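Local coordinates for protein aldehyde dehydrogenase (Bartonella henselae, PDB 3I44) that probably catalyses the NAD(P)-dependent oxidation of an aldehyde to the corresponding carboxylic acid, at residues Q449-M454 against G469-S474; S302-T307 against G430-I435; C268-G273 against A477-L482; R398-E403 against A424-Y429. The protein carries 1 engineered substitution. One frame throughout, in Å; residues are numbered along the deposited sequence.

Interaction 1. Residues Q449-M454 against G469-S474; sequences QVRSGM and GGVKFS
R451 reaches past V471 and ends with its guanidinium beneath K472, so that one arginine meets two neighbouring side chains in different ways. Its CG is turned opposite the backbone N (chi1 -168°) and the chain then bends at chi2, which carries the head back over 469-474. R451 NH1 lies 3.7 Å from V471 CG2, the two side chains slanting across one another. K472 crosses the arginine nearly at a right angle, its CD 4.2 Å above one guanidinium face and displaced toward the rim. The charge of R451 is answered elsewhere, by D490 and E242 of the second subunit.

Farther along, glycines let the two chains, which run in nearly opposite directions, close up: G453 CA is 4.0 Å from G470 CA, and it also directs a CA-H...O contact at G469 O. M454 folds its thioether over the end of this segment, with CE 3.4 Å from G469 O, while G469 N gives a weak hydrogen bond to M454 SD at 3.6 Å.

M454 begins the edge strand 454-457, which pairs in parallel with a strand of the second subunit. Such a sheet continued from one monomer into the next is the interface typical of aldehyde dehydrogenase dimers.

Interaction 2. Residues S302-T307 against G430-I435; sequences SCNAPT and GLTNYI
The hydroxyl of Y434 donates a 2.7 Å hydrogen bond from OH to N304 O, arriving 43° out of the carbonyl plane. The carbonyl oxygen itself lies in the plane of the tyrosine ring, at its edge.

Both faces of that ring are packed. P306 CB stands over one, 4.0 Å from the ring centroid and 25° off the normal, a CH-pi contact. T432 CG2 covers the opposite face, offset toward the rim.

N304 and T432 lie side by side and point the same way, with N304 CB 3.3 Å from T432 OG1. N304 CG sits between its own backbone N and carbonyl carbon, and the amide is carried across the tyrosine, the two planes 62° apart. A water lies 2.6 Å from T432 OG1 and accepts a weak bond from N304 ND2. At the other end L431 CD2 presses on the turn, 3.7 Å from C303 CB.

The type I turn 302-305 carries C303 of the GQSC signature, which holds the nucleophilic cysteine in relatives, and rests on strand 432-436, beside strand 454-457. P306 and Y434 also touch N277 of strand 276-279, and H294 of helix 287-296 packs against the Y434 ring.

Interaction 3. Residues C268-G273 against A477-L482; sequences CLELGG and AREGGL
A477 is wedged against the end of strand 266-270, and much of the tight packing of this contact gathers round its methyl group. A477 CB lies only 3.0 Å from L269 O and 3.4 Å from E270 OE2. The same carbonyl oxygen accepts the backbone hydrogen bond from A477 N at 3.1 Å (N-H...O angle 152°), so L269 O is approached by a donor and a methyl of one residue. C268 CB adds a looser apolar touch at 4.3 Å.

E270 reaches the alanine because its chain bends at chi2 (-83°), swinging the carboxylate over 477-479. The packing is equally tight there: E270 OE2 comes within 3.1 Å of E479 CG, and the two glutamates cross at a slant with their carboxylate planes 41° apart. Their nearest oxygens, E270 OE2 and E479 OE2, are 3.9 Å from each other. The oxygen E479 OE1 has its own partner, a salt bridge to K181.

Strand 266-270 pairs with 243-247 through C268 and E270, while L269 O faces the other way, toward A477. The strand end and the loop after it spell LELGG, a sequence signature of aldehyde dehydrogenases, where the chain leaves the sheet of the Rossmann-like nucleotide-binding domain.

The side facing R478 is looser. The CB of this partly exposed residue points away from 268-273, and its guanidinium curls back on its own segment, R478 NH1 donating to A477 O at 2.8 Å. NH1 also bonds G470 O, and R478 NE reaches T491 OG1 of the second subunit.

Interaction 4. Residues R398-E403 against A424-Y429; sequences RIFREE and ANDTEY
Two turns shape one side of this contact, an inverse gamma turn centred on D426 and an ST turn in which T427 OG1 accepts from Y429 N. They follow helix 417-425 and run almost parallel to the chain leaving the short helix 398-401, where the family sequence EEIFGP begins.

The direct bond is a salt bridge from R401 to D426. NH1 and NH2 of R401 both converge end-on upon D426 OD1, at 3.1 and 2.9 Å, from the same face of the carboxylate; NH2 meets it on the syn side, whereas NH1 comes from 54° above its plane. The guanidinium and carboxylate planes are 60° apart, and D426 OD2, 2.6 Å from R401 NH2, takes only a weak, bent bond. F400 lies beside the aspartate, its CE2 3.6 Å from D426 O.

Beyond the ion pair, water carries the contact. One molecule donates to F400 O and D426 O, and another spans R401 O and T427 OG1. Y429 OH, 4.1 Å from E403 CB, holds two more: one accepts from E403 N at 2.9 Å, the other donates to E403 OE1. E403 OE2 is engaged by G273 N.

With R401 exposed to solvent, water would probably screen the ion pair, so the spacing of the two segments is likely to depend as much on the bridging waters as on the charges.

In the fold
Interactions 1, 2 and 3 are buried, whereas interaction 4 lies at the surface, and their chemistry follows. The first three rest on close packing, with one direct hydrogen bond in 2, one in 3 and a weak one in 1; a salt bridge and bridging waters carry the fourth. Interactions 1 and 2 meet where strands 432-436 and 454-457 begin, with M454 N probably bonded to L431 O. S474 of interaction 1 is a common node, its OG bonded to G430 N of interaction 2 and to G272 O of interaction 3. The 268-273 segment reaches interaction 4, through G273 N and E403 OE2. Interactions 1 and 3 touch the second subunit; 3 closes the loop containing 1, 2 and 4.

Interaction 1. Residues Q449-M454 against G469-S474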
loop_
_atom_site.group_PDB
_atom_site.type_symbol
_atom_site.label_atom_id
_atom_site.label_comp_id
_atom_site.label_asym_id
_atom_site.label_seq_id
_atom_site.Cartn_x
_atom_site.Cartn_y
_atom_site.Cartn_z
ATOM N N GLN A 449 -23.021 -5.138 4.746
ATOM C CA GLN A 449 -23.222 -4.677 3.388
ATOM C C GLN A 449 -22.671 -3.279 3.074
ATOM O O GLN A 449 -22.473 -2.978 1.917
ATOM C CB GLN A 449 -24.699 -4.706 3.035
ATOM C CG GLN A 449 -25.317 -6.107 3.028
ATOM C CD GLN A 449 -26.811 -6.041 2.798
ATOM O OE1 GLN A 449 -27.248 -5.776 1.696
ATOM N NE2 GLN A 449 -27.599 -6.262 3.846
ATOM N N VAL A 450 -22.436 -2.431 4.076
ATOM C CA VAL A 450 -21.977 -1.060 3.803
ATOM C C VAL A 450 -20.485 -1.090 3.565
ATOM O O VAL A 450 -19.734 -1.852 4.212
ATOM C CB VAL A 450 -22.303 -0.012 4.915
ATOM C CG1 VAL A 450 -23.808 0.212 5.036
ATOM C CG2 VAL A 450 -21.699 -0.414 6.257
ATOM N N ARG A 451 -20.047 -0.223 2.660
ATOM C CA ARG A 451 -18.683 -0.268 2.170
ATOM C C ARG A 451 -17.863 0.830 2.786
ATOM O O ARG A 451 -17.738 1.921 2.246
ATOM C CB ARG A 451 -18.683 -0.216 0.634
ATOM C CG ARG A 451 -17.334 -0.540 0.014
ATOM C CD ARG A 451 -17.066 -2.029 -0.270
ATOM N NE ARG A 451 -15.907 -2.080 -1.181
ATOM C CZ ARG A 451 -14.617 -2.051 -0.817
ATOM N NH1 ARG A 451 -14.269 -2.036 0.472
ATOM N NH2 ARG A 451 -13.656 -2.043 -1.763
ATOM N N SER A 452 -17.278 0.523 3.946
ATOM C CA SER A 452 -16.444 1.471 4.651
ATOM C C SER A 452 -15.361 0.743 5.445
ATOM O O SER A 452 -15.470 -0.449 5.729
ATOM C CB SER A 452 -17.292 2.371 5.567
ATOM O OG SER A 452 -18.177 1.628 6.401
ATOM N N GLY A 453 -14.314 1.459 5.793
ATOM C CA GLY A 453 -13.279 0.925 6.668
ATOM C C GLY A 453 -13.731 0.760 8.098
ATOM O O GLY A 453 -13.179 -0.077 8.816
ATOM N N MET A 454 -14.693 1.590 8.531
ATOM C CA MET A 454 -15.219 1.571 9.911
ATOM C C MET A 454 -16.734 1.641 9.923
ATOM O O MET A 454 -17.354 2.250 9.036
ATOM C CB MET A 454 -14.650 2.738 10.725
ATOM C CG MET A 454 -13.149 2.692 10.901
ATOM S SD MET A 454 -12.363 4.115 11.615
ATOM C CE MET A 454 -12.556 5.310 10.242
ATOM N N GLY A 469 -9.196 4.276 9.820
ATOM C CA GLY A 469 -8.954 4.425 8.416
ATOM C C GLY A 469 -10.060 3.905 7.569
ATOM O O GLY A 469 -10.969 3.236 8.075
ATOM N N GLY A 470 -9.970 4.191 6.270
ATOM C CA GLY A 470 -11.086 3.936 5.343
ATOM C C GLY A 470 -10.767 2.950 4.240
ATOM O O GLY A 470 -9.824 2.147 4.352
ATOM N N VAL A 471 -11.615 2.984 3.204
ATOM C CA VAL A 471 -11.413 2.288 1.927
ATOM C C VAL A 471 -11.694 3.316 0.800
ATOM O O VAL A 471 -12.194 4.431 1.060
ATOM C CB VAL A 471 -12.355 1.038 1.746
ATOM C CG1 VAL A 471 -12.190 0.013 2.905
ATOM C CG2 VAL A 471 -13.773 1.475 1.664
ATOM N N LYS A 472 -11.380 2.931 -0.427
ATOM C CA LYS A 472 -11.624 3.724 -1.665
ATOM C C LYS A 472 -11.082 5.151 -1.555
ATOM O O LYS A 472 -9.925 5.353 -1.184
ATOM C CB LYS A 472 -13.106 3.698 -2.019
ATOM C CG LYS A 472 -13.621 2.345 -2.450
ATOM C CD LYS A 472 -15.047 2.091 -2.066
ATOM C CE LYS A 472 -16.020 2.785 -2.968
ATOM N NZ LYS A 472 -15.878 2.307 -4.345
ATOM N N PHE A 473 -11.899 6.156 -1.856
ATOM C CA PHE A 473 -11.438 7.566 -1.869
ATOM C C PHE A 473 -11.211 8.155 -0.484
ATOM O O PHE A 473 -10.702 9.276 -0.350
ATOM C CB PHE A 473 -12.422 8.478 -2.636
ATOM C CG PHE A 473 -12.259 8.437 -4.151
ATOM C CD1 PHE A 473 -11.676 7.365 -4.784
ATOM C CD2 PHE A 473 -12.674 9.531 -4.943
ATOM C CE1 PHE A 473 -11.494 7.376 -6.222
ATOM C CE2 PHE A 473 -12.496 9.540 -6.345
ATOM C CZ PHE A 473 -11.914 8.466 -6.977
ATOM N N SER A 474 -11.570 7.415 0.551
ATOM C CA SER A 474 -11.182 7.846 1.894
ATOM C C SER A 474 -9.736 7.460 2.263
ATOM O O SER A 474 -9.273 7.789 3.350
ATOM C CB SER A 474 -12.152 7.273 2.940
ATOM O OG SER A 474 -13.498 7.722 2.708
#

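Interaction 2. Residues S302-T307 against G430-I435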
loop_
_atom_site.group_PDB
_atom_site.type_symbol
_atom_site.label_atom_id
_atom_site.label_comp_id
_atom_site.label_asym_id
_atom_site.label_seq_id
_atom_site.Cartn_x
_atom_site.Cartn_y
_atom_site.Cartn_z
ATOM N N SER A 302 -14.828 17.105 10.424
ATOM C CA SER A 302 -14.360 15.808 10.780
ATOM C C SER A 302 -14.543 14.932 9.565
ATOM O O SER A 302 -15.644 14.822 9.015
ATOM C CB SER A 302 -15.135 15.254 11.990
ATOM O OG SER A 302 -14.796 15.990 13.143
ATOM N N CYS A 303 -13.462 14.285 9.138
ATOM C CA CYS A 303 -13.516 13.505 7.915
ATOM C C CYS A 303 -14.550 12.372 7.985
ATOM O O CYS A 303 -15.135 12.014 6.971
ATOM C CB CYS A 303 -12.109 13.012 7.563
ATOM S SG CYS A 303 -10.884 14.405 7.445
ATOM N N ASN A 304 -14.789 11.834 9.179
ATOM C CA ASN A 304 -15.753 10.734 9.379
ATOM C C ASN A 304 -17.149 11.149 9.860
ATOM O O ASN A 304 -17.975 10.285 10.215
ATOM C CB ASN A 304 -15.155 9.689 10.349
ATOM C CG ASN A 304 -15.122 10.169 11.796
ATOM O OD1 ASN A 304 -15.162 11.391 12.082
ATOM N ND2 ASN A 304 -14.994 9.222 12.718
ATOM N N ALA A 305 -17.446 12.447 9.852
ATOM C CA ALA A 305 -18.725 12.929 10.410
ATOM C C ALA A 305 -19.872 12.283 9.665
ATOM O O ALA A 305 -19.765 12.054 8.452
ATOM C CB ALA A 305 -18.855 14.464 10.328
ATOM N N PRO A 306 -20.970 11.975 10.374
ATOM C CA PRO A 306 -22.148 11.364 9.771
ATOM C C PRO A 306 -23.032 12.442 9.112
ATOM O O PRO A 306 -23.992 12.955 9.708
ATOM C CB PRO A 306 -22.837 10.702 10.965
ATOM C CG PRO A 306 -22.520 11.601 12.103
ATOM C CD PRO A 306 -21.099 12.056 11.842
ATOM N N THR A 307 -22.720 12.742 7.865
ATOM C CA THR A 307 -23.304 13.876 7.165
ATOM C C THR A 307 -24.505 13.539 6.279
ATOM O O THR A 307 -25.213 14.443 5.865
ATOM C CB THR A 307 -22.208 14.636 6.370
ATOM O OG1 THR A 307 -21.508 13.740 5.488
ATOM C CG2 THR A 307 -21.186 15.231 7.334
ATOM N N GLY A 430 -15.545 6.075 1.835
ATOM C CA GLY A 430 -15.851 4.899 2.668
ATOM C C GLY A 430 -15.041 4.894 3.941
ATOM O O GLY A 430 -14.227 3.976 4.172
ATOM N N LEU A 431 -15.231 5.940 4.749
ATOM C CA LEU A 431 -14.452 6.101 5.941
ATOM C C LEU A 431 -15.233 5.444 7.108
ATOM O O LEU A 431 -14.991 4.271 7.387
ATOM C CB LEU A 431 -14.057 7.553 6.160
ATOM C CG LEU A 431 -13.106 7.860 7.315
ATOM C CD1 LEU A 431 -11.798 6.982 7.308
ATOM C CD2 LEU A 431 -12.721 9.365 7.336
ATOM N N THR A 432 -16.162 6.171 7.746
ATOM C CA THR A 432 -17.072 5.598 8.772
ATOM C C THR A 432 -18.494 5.709 8.313
ATOM O O THR A 432 -18.943 6.801 7.937
ATOM C CB THR A 432 -16.977 6.336 10.120
ATOM O OG1 THR A 432 -15.616 6.380 10.561
ATOM C CG2 THR A 432 -17.801 5.624 11.183
ATOM N N ASN A 433 -19.221 4.600 8.348
ATOM C CA ASN A 433 -20.661 4.612 8.239
ATOM C C ASN A 433 -21.238 4.241 9.617
ATOM O O ASN A 433 -20.553 3.601 10.430
ATOM C CB ASN A 433 -21.128 3.607 7.191
ATOM C CG ASN A 433 -20.964 4.118 5.752
ATOM O OD1 ASN A 433 -21.249 5.272 5.475
ATOM N ND2 ASN A 433 -20.537 3.240 4.835
ATOM N N TYR A 434 -22.502 4.618 9.845
ATOM C CA TYR A 434 -23.161 4.548 11.143
ATOM C C TYR A 434 -24.531 3.878 10.971
ATOM O O TYR A 434 -25.242 4.083 9.961
ATOM C CB TYR A 434 -23.329 5.949 11.743
ATOM C CG TYR A 434 -22.035 6.725 11.916
ATOM C CD1 TYR A 434 -21.455 6.862 13.167
ATOM C CD2 TYR A 434 -21.387 7.324 10.822
ATOM C CE1 TYR A 434 -20.245 7.570 13.343
ATOM C CE2 TYR A 434 -20.205 8.026 10.991
ATOM C CZ TYR A 434 -19.628 8.142 12.260
ATOM O OH TYR A 434 -18.451 8.838 12.467
ATOM N N ILE A 435 -24.914 3.065 11.950
ATOM C CA ILE A 435 -26.210 2.321 11.884
ATOM C C ILE A 435 -26.843 2.392 13.245
ATOM O O ILE A 435 -26.177 2.108 14.253
ATOM C CB ILE A 435 -26.017 0.842 11.538
ATOM C CG1 ILE A 435 -25.256 0.668 10.213
ATOM C CG2 ILE A 435 -27.377 0.076 11.465
ATOM C CD1 ILE A 435 -24.700 -0.760 10.001
HETATM O O HOH W 1 -15.141 5.896 13.119
#

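Interaction 3. Residues C268-G273 against A477-L482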
loop_
_atom_site.group_PDB
_atom_site.type_symbol
_atom_site.label_atom_id
_atom_site.label_comp_id
_atom_site.label_asym_id
_atom_site.label_seq_id
_atom_site.Cartn_x
_atom_site.Cartn_y
_atom_site.Cartn_z
ATOM N N CYS A 268 0.767 6.073 2.734
ATOM C CA CYS A 268 -0.378 5.818 3.618
ATOM C C CYS A 268 -1.284 7.071 3.691
ATOM O O CYS A 268 -0.847 8.136 4.090
ATOM C CB CYS A 268 0.112 5.390 5.017
ATOM S SG CYS A 268 0.966 3.813 4.933
ATOM N N LEU A 269 -2.527 6.932 3.251
ATOM C CA LEU A 269 -3.440 8.076 3.099
ATOM C C LEU A 269 -4.670 7.990 4.031
ATOM O O LEU A 269 -5.386 6.954 4.036
ATOM C CB LEU A 269 -3.954 8.110 1.646
ATOM C CG LEU A 269 -2.916 8.257 0.535
ATOM C CD1 LEU A 269 -3.543 8.249 -0.869
ATOM C CD2 LEU A 269 -2.050 9.541 0.731
ATOM N N GLU A 270 -4.925 9.088 4.750
ATOM C CA GLU A 270 -6.159 9.290 5.521
ATOM C C GLU A 270 -6.882 10.495 4.886
ATOM O O GLU A 270 -6.414 11.649 5.017
ATOM C CB GLU A 270 -5.822 9.611 6.975
ATOM C CG GLU A 270 -5.209 8.457 7.792
ATOM C CD GLU A 270 -6.251 7.494 8.349
ATOM O OE1 GLU A 270 -7.467 7.815 8.248
ATOM O OE2 GLU A 270 -5.854 6.423 8.892
ATOM N N LEU A 271 -7.952 10.215 4.158
ATOM C CA LEU A 271 -8.602 11.235 3.318
ATOM C C LEU A 271 -10.033 11.568 3.809
ATOM O O LEU A 271 -10.391 11.302 4.959
ATOM C CB LEU A 271 -8.592 10.791 1.845
ATOM C CG LEU A 271 -7.201 10.357 1.353
ATOM C CD1 LEU A 271 -7.165 9.839 -0.100
ATOM C CD2 LEU A 271 -6.175 11.446 1.551
ATOM N N GLY A 272 -10.858 12.136 2.941
ATOM C CA GLY A 272 -12.166 12.599 3.372
ATOM C C GLY A 272 -13.224 11.514 3.426
ATOM O O GLY A 272 -12.959 10.336 3.182
ATOM N N GLY A 273 -14.432 11.934 3.781
ATOM C CA GLY A 273 -15.552 11.021 3.876
ATOM C C GLY A 273 -16.881 11.677 3.628
ATOM O O GLY A 273 -17.012 12.917 3.628
ATOM N N ALA A 477 -5.088 3.897 4.676
ATOM C CA ALA A 477 -4.254 3.948 5.880
ATOM C C ALA A 477 -4.945 3.247 7.065
ATOM O O ALA A 477 -6.165 3.200 7.156
ATOM C CB ALA A 477 -3.985 5.354 6.214
ATOM N N ARG A 478 -4.145 2.711 7.963
ATOM C CA ARG A 478 -4.640 2.025 9.163
ATOM C C ARG A 478 -3.812 2.572 10.328
ATOM O O ARG A 478 -2.746 2.039 10.664
ATOM C CB ARG A 478 -4.499 0.523 8.974
ATOM C CG ARG A 478 -5.460 -0.057 7.922
ATOM C CD ARG A 478 -6.888 -0.178 8.463
ATOM N NE ARG A 478 -7.948 -0.622 7.540
ATOM C CZ ARG A 478 -8.542 0.142 6.612
ATOM N NH1 ARG A 478 -8.121 1.389 6.365
ATOM N NH2 ARG A 478 -9.548 -0.345 5.917
ATOM N N GLU A 479 -4.266 3.711 10.860
ATOM C CA GLU A 479 -3.532 4.435 11.884
ATOM C C GLU A 479 -3.958 3.962 13.270
ATOM O O GLU A 479 -5.077 3.535 13.450
ATOM C CB GLU A 479 -3.730 5.942 11.719
ATOM C CG GLU A 479 -3.109 6.502 10.423
ATOM C CD GLU A 479 -2.805 7.993 10.453
ATOM O OE1 GLU A 479 -1.703 8.397 9.996
ATOM O OE2 GLU A 479 -3.616 8.771 10.990
ATOM N N GLY A 480 -3.068 4.045 14.248
ATOM C CA GLY A 480 -3.433 3.741 15.616
ATOM C C GLY A 480 -3.075 2.325 16.050
ATOM O O GLY A 480 -3.111 1.370 15.252
ATOM N N GLY A 481 -2.754 2.178 17.340
ATOM C CA GLY A 481 -2.407 0.872 17.889
ATOM C C GLY A 481 -1.355 0.113 17.079
ATOM O O GLY A 481 -0.400 0.690 16.519
ATOM N N LEU A 482 -1.554 -1.195 16.982
ATOM C CA LEU A 482 -0.558 -2.049 16.333
ATOM C C LEU A 482 -0.511 -1.790 14.830
ATOM O O LEU A 482 0.561 -1.853 14.221
ATOM C CB LEU A 482 -0.887 -3.519 16.539
ATOM C CG LEU A 482 -0.018 -4.246 17.549
ATOM C CD1 LEU A 482 -0.674 -5.608 17.847
ATOM C CD2 LEU A 482 1.377 -4.385 16.958
#

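Interaction 4. Residues R398-E403 against A424-Y429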
loop_
_atom_site.group_PDB
_atom_site.type_symbol
_atom_site.label_atom_id
_atom_site.label_comp_id
_atom_site.label_asym_id
_atom_site.label_seq_id
_atom_site.Cartn_x
_atom_site.Cartn_y
_atom_site.Cartn_z
ATOM N N ARG A 398 -25.307 18.114 -5.055
ATOM C CA ARG A 398 -23.964 18.334 -4.587
ATOM C C ARG A 398 -23.818 18.050 -3.081
ATOM O O ARG A 398 -22.776 17.540 -2.663
ATOM C CB ARG A 398 -23.488 19.760 -4.881
ATOM C CG ARG A 398 -23.327 20.078 -6.394
ATOM C CD ARG A 398 -22.720 21.483 -6.589
ATOM N NE ARG A 398 -21.398 21.574 -5.970
ATOM C CZ ARG A 398 -20.830 22.702 -5.549
ATOM N NH1 ARG A 398 -21.444 23.877 -5.667
ATOM N NH2 ARG A 398 -19.633 22.654 -4.990
ATOM N N ILE A 399 -24.824 18.422 -2.280
ATOM C CA ILE A 399 -24.727 18.271 -0.820
ATOM C C ILE A 399 -24.737 16.796 -0.416
ATOM O O ILE A 399 -24.259 16.457 0.667
ATOM C CB ILE A 399 -25.833 19.072 -0.017
ATOM C CG1 ILE A 399 -27.264 18.761 -0.500
ATOM C CG2 ILE A 399 -25.570 20.557 -0.094
ATOM C CD1 ILE A 399 -28.359 19.437 0.346
ATOM N N PHE A 400 -25.286 15.932 -1.276
ATOM C CA PHE A 400 -25.231 14.489 -1.069
ATOM C C PHE A 400 -23.840 13.931 -1.398
ATOM O O PHE A 400 -23.364 13.027 -0.725
ATOM C CB PHE A 400 -26.286 13.807 -1.919
ATOM C CG PHE A 400 -26.439 12.313 -1.679
ATOM C CD1 PHE A 400 -27.306 11.837 -0.712
ATOM C CD2 PHE A 400 -25.761 11.382 -2.469
ATOM C CE1 PHE A 400 -27.485 10.490 -0.523
ATOM C CE2 PHE A 400 -25.931 10.020 -2.270
ATOM C CZ PHE A 400 -26.816 9.576 -1.302
ATOM N N ARG A 401 -23.166 14.500 -2.406
ATOM C CA ARG A 401 -21.952 13.871 -2.949
ATOM C C ARG A 401 -20.668 14.427 -2.413
ATOM O O ARG A 401 -19.687 13.693 -2.286
ATOM C CB ARG A 401 -21.896 13.979 -4.467
ATOM C CG ARG A 401 -23.082 13.438 -5.146
ATOM C CD ARG A 401 -22.683 12.588 -6.321
ATOM N NE ARG A 401 -23.740 11.617 -6.519
ATOM C CZ ARG A 401 -23.681 10.313 -6.262
ATOM N NH1 ARG A 401 -22.568 9.701 -5.838
ATOM N NH2 ARG A 401 -24.769 9.605 -6.495
ATOM N N GLU A 402 -20.650 15.712 -2.116
ATOM C CA GLU A 402 -19.397 16.384 -1.810
ATOM C C GLU A 402 -19.236 16.532 -0.337
ATOM O O GLU A 402 -20.209 16.800 0.387
ATOM C CB GLU A 402 -19.317 17.761 -2.481
ATOM C CG GLU A 402 -19.145 17.687 -3.980
ATOM C CD GLU A 402 -19.262 19.041 -4.665
ATOM O OE1 GLU A 402 -18.739 20.056 -4.161
ATOM O OE2 GLU A 402 -19.881 19.074 -5.735
ATOM N N GLU A 403 -17.998 16.402 0.118
ATOM C CA GLU A 403 -17.714 16.595 1.525
ATOM C C GLU A 403 -17.784 18.092 1.781
ATOM O O GLU A 403 -17.066 18.824 1.156
ATOM C CB GLU A 403 -16.337 16.067 1.885
ATOM C CG GLU A 403 -16.063 16.148 3.364
ATOM C CD GLU A 403 -14.739 15.517 3.743
ATOM O OE1 GLU A 403 -13.755 15.741 3.002
ATOM O OE2 GLU A 403 -14.687 14.825 4.786
ATOM N N ALA A 424 -26.412 4.349 1.112
ATOM C CA ALA A 424 -25.180 4.460 1.916
ATOM C C ALA A 424 -23.933 4.206 1.052
ATOM O O ALA A 424 -22.895 4.866 1.224
ATOM C CB ALA A 424 -25.222 3.502 3.108
ATOM N N ASN A 425 -24.033 3.268 0.112
ATOM C CA ASN A 425 -22.901 2.927 -0.752
ATOM C C ASN A 425 -22.761 3.784 -2.010
ATOM O O ASN A 425 -21.792 3.593 -2.745
ATOM C CB ASN A 425 -22.906 1.446 -1.179
ATOM C CG ASN A 425 -22.586 0.524 -0.047
ATOM O OD1 ASN A 425 -21.997 0.942 0.965
ATOM N ND2 ASN A 425 -22.981 -0.740 -0.184
ATOM N N ASP A 426 -23.662 4.743 -2.220
ATOM C CA ASP A 426 -23.612 5.618 -3.401
ATOM C C ASP A 426 -22.652 6.797 -3.177
ATOM O O ASP A 426 -23.046 7.938 -2.960
ATOM C CB ASP A 426 -25.007 6.106 -3.770
ATOM C CG ASP A 426 -25.002 6.986 -5.007
ATOM O OD1 ASP A 426 -23.991 6.969 -5.730
ATOM O OD2 ASP A 426 -25.985 7.735 -5.234
ATOM N N THR A 427 -21.374 6.474 -3.193
ATOM C CA THR A 427 -20.333 7.425 -2.878
ATOM C C THR A 427 -19.024 6.767 -3.250
ATOM O O THR A 427 -18.949 5.533 -3.290
ATOM C CB THR A 427 -20.302 7.796 -1.366
ATOM O OG1 THR A 427 -19.243 8.747 -1.137
ATOM C CG2 THR A 427 -20.127 6.492 -0.417
ATOM N N GLU A 428 -18.006 7.578 -3.523
ATOM C CA GLU A 428 -16.668 7.065 -3.775
ATOM C C GLU A 428 -15.863 6.977 -2.463
ATOM O O GLU A 428 -14.774 6.394 -2.427
ATOM C CB GLU A 428 -15.947 7.964 -4.810
ATOM C CG GLU A 428 -16.479 7.848 -6.277
ATOM C CD GLU A 428 -16.376 6.417 -6.825
ATOM O OE1 GLU A 428 -15.260 5.975 -7.183
ATOM O OE2 GLU A 428 -17.408 5.712 -6.884
ATOM N N TYR A 429 -16.406 7.554 -1.398
ATOM C CA TYR A 429 -15.779 7.569 -0.089
ATOM C C TYR A 429 -16.149 6.287 0.659
ATOM O O TYR A 429 -16.971 5.506 0.154
ATOM C CB TYR A 429 -16.262 8.761 0.710
ATOM C CG TYR A 429 -15.745 10.112 0.259
ATOM C CD1 TYR A 429 -14.405 10.418 0.351
ATOM C CD2 TYR A 429 -16.616 11.097 -0.217
ATOM C CE1 TYR A 429 -13.929 11.645 -0.036
ATOM C CE2 TYR A 429 -16.154 12.318 -0.628
ATOM C CZ TYR A 429 -14.814 12.599 -0.539
ATOM O OH TYR A 429 -14.331 13.831 -0.905
HETATM O O HOH W 2 -22.582 10.257 -1.636
HETATM O O HOH W 3 -19.870 11.077 -1.969
HETATM O O HOH W 4 -15.973 15.602 -1.806
HETATM O O HOH W 5 -12.080 14.989 0.578
#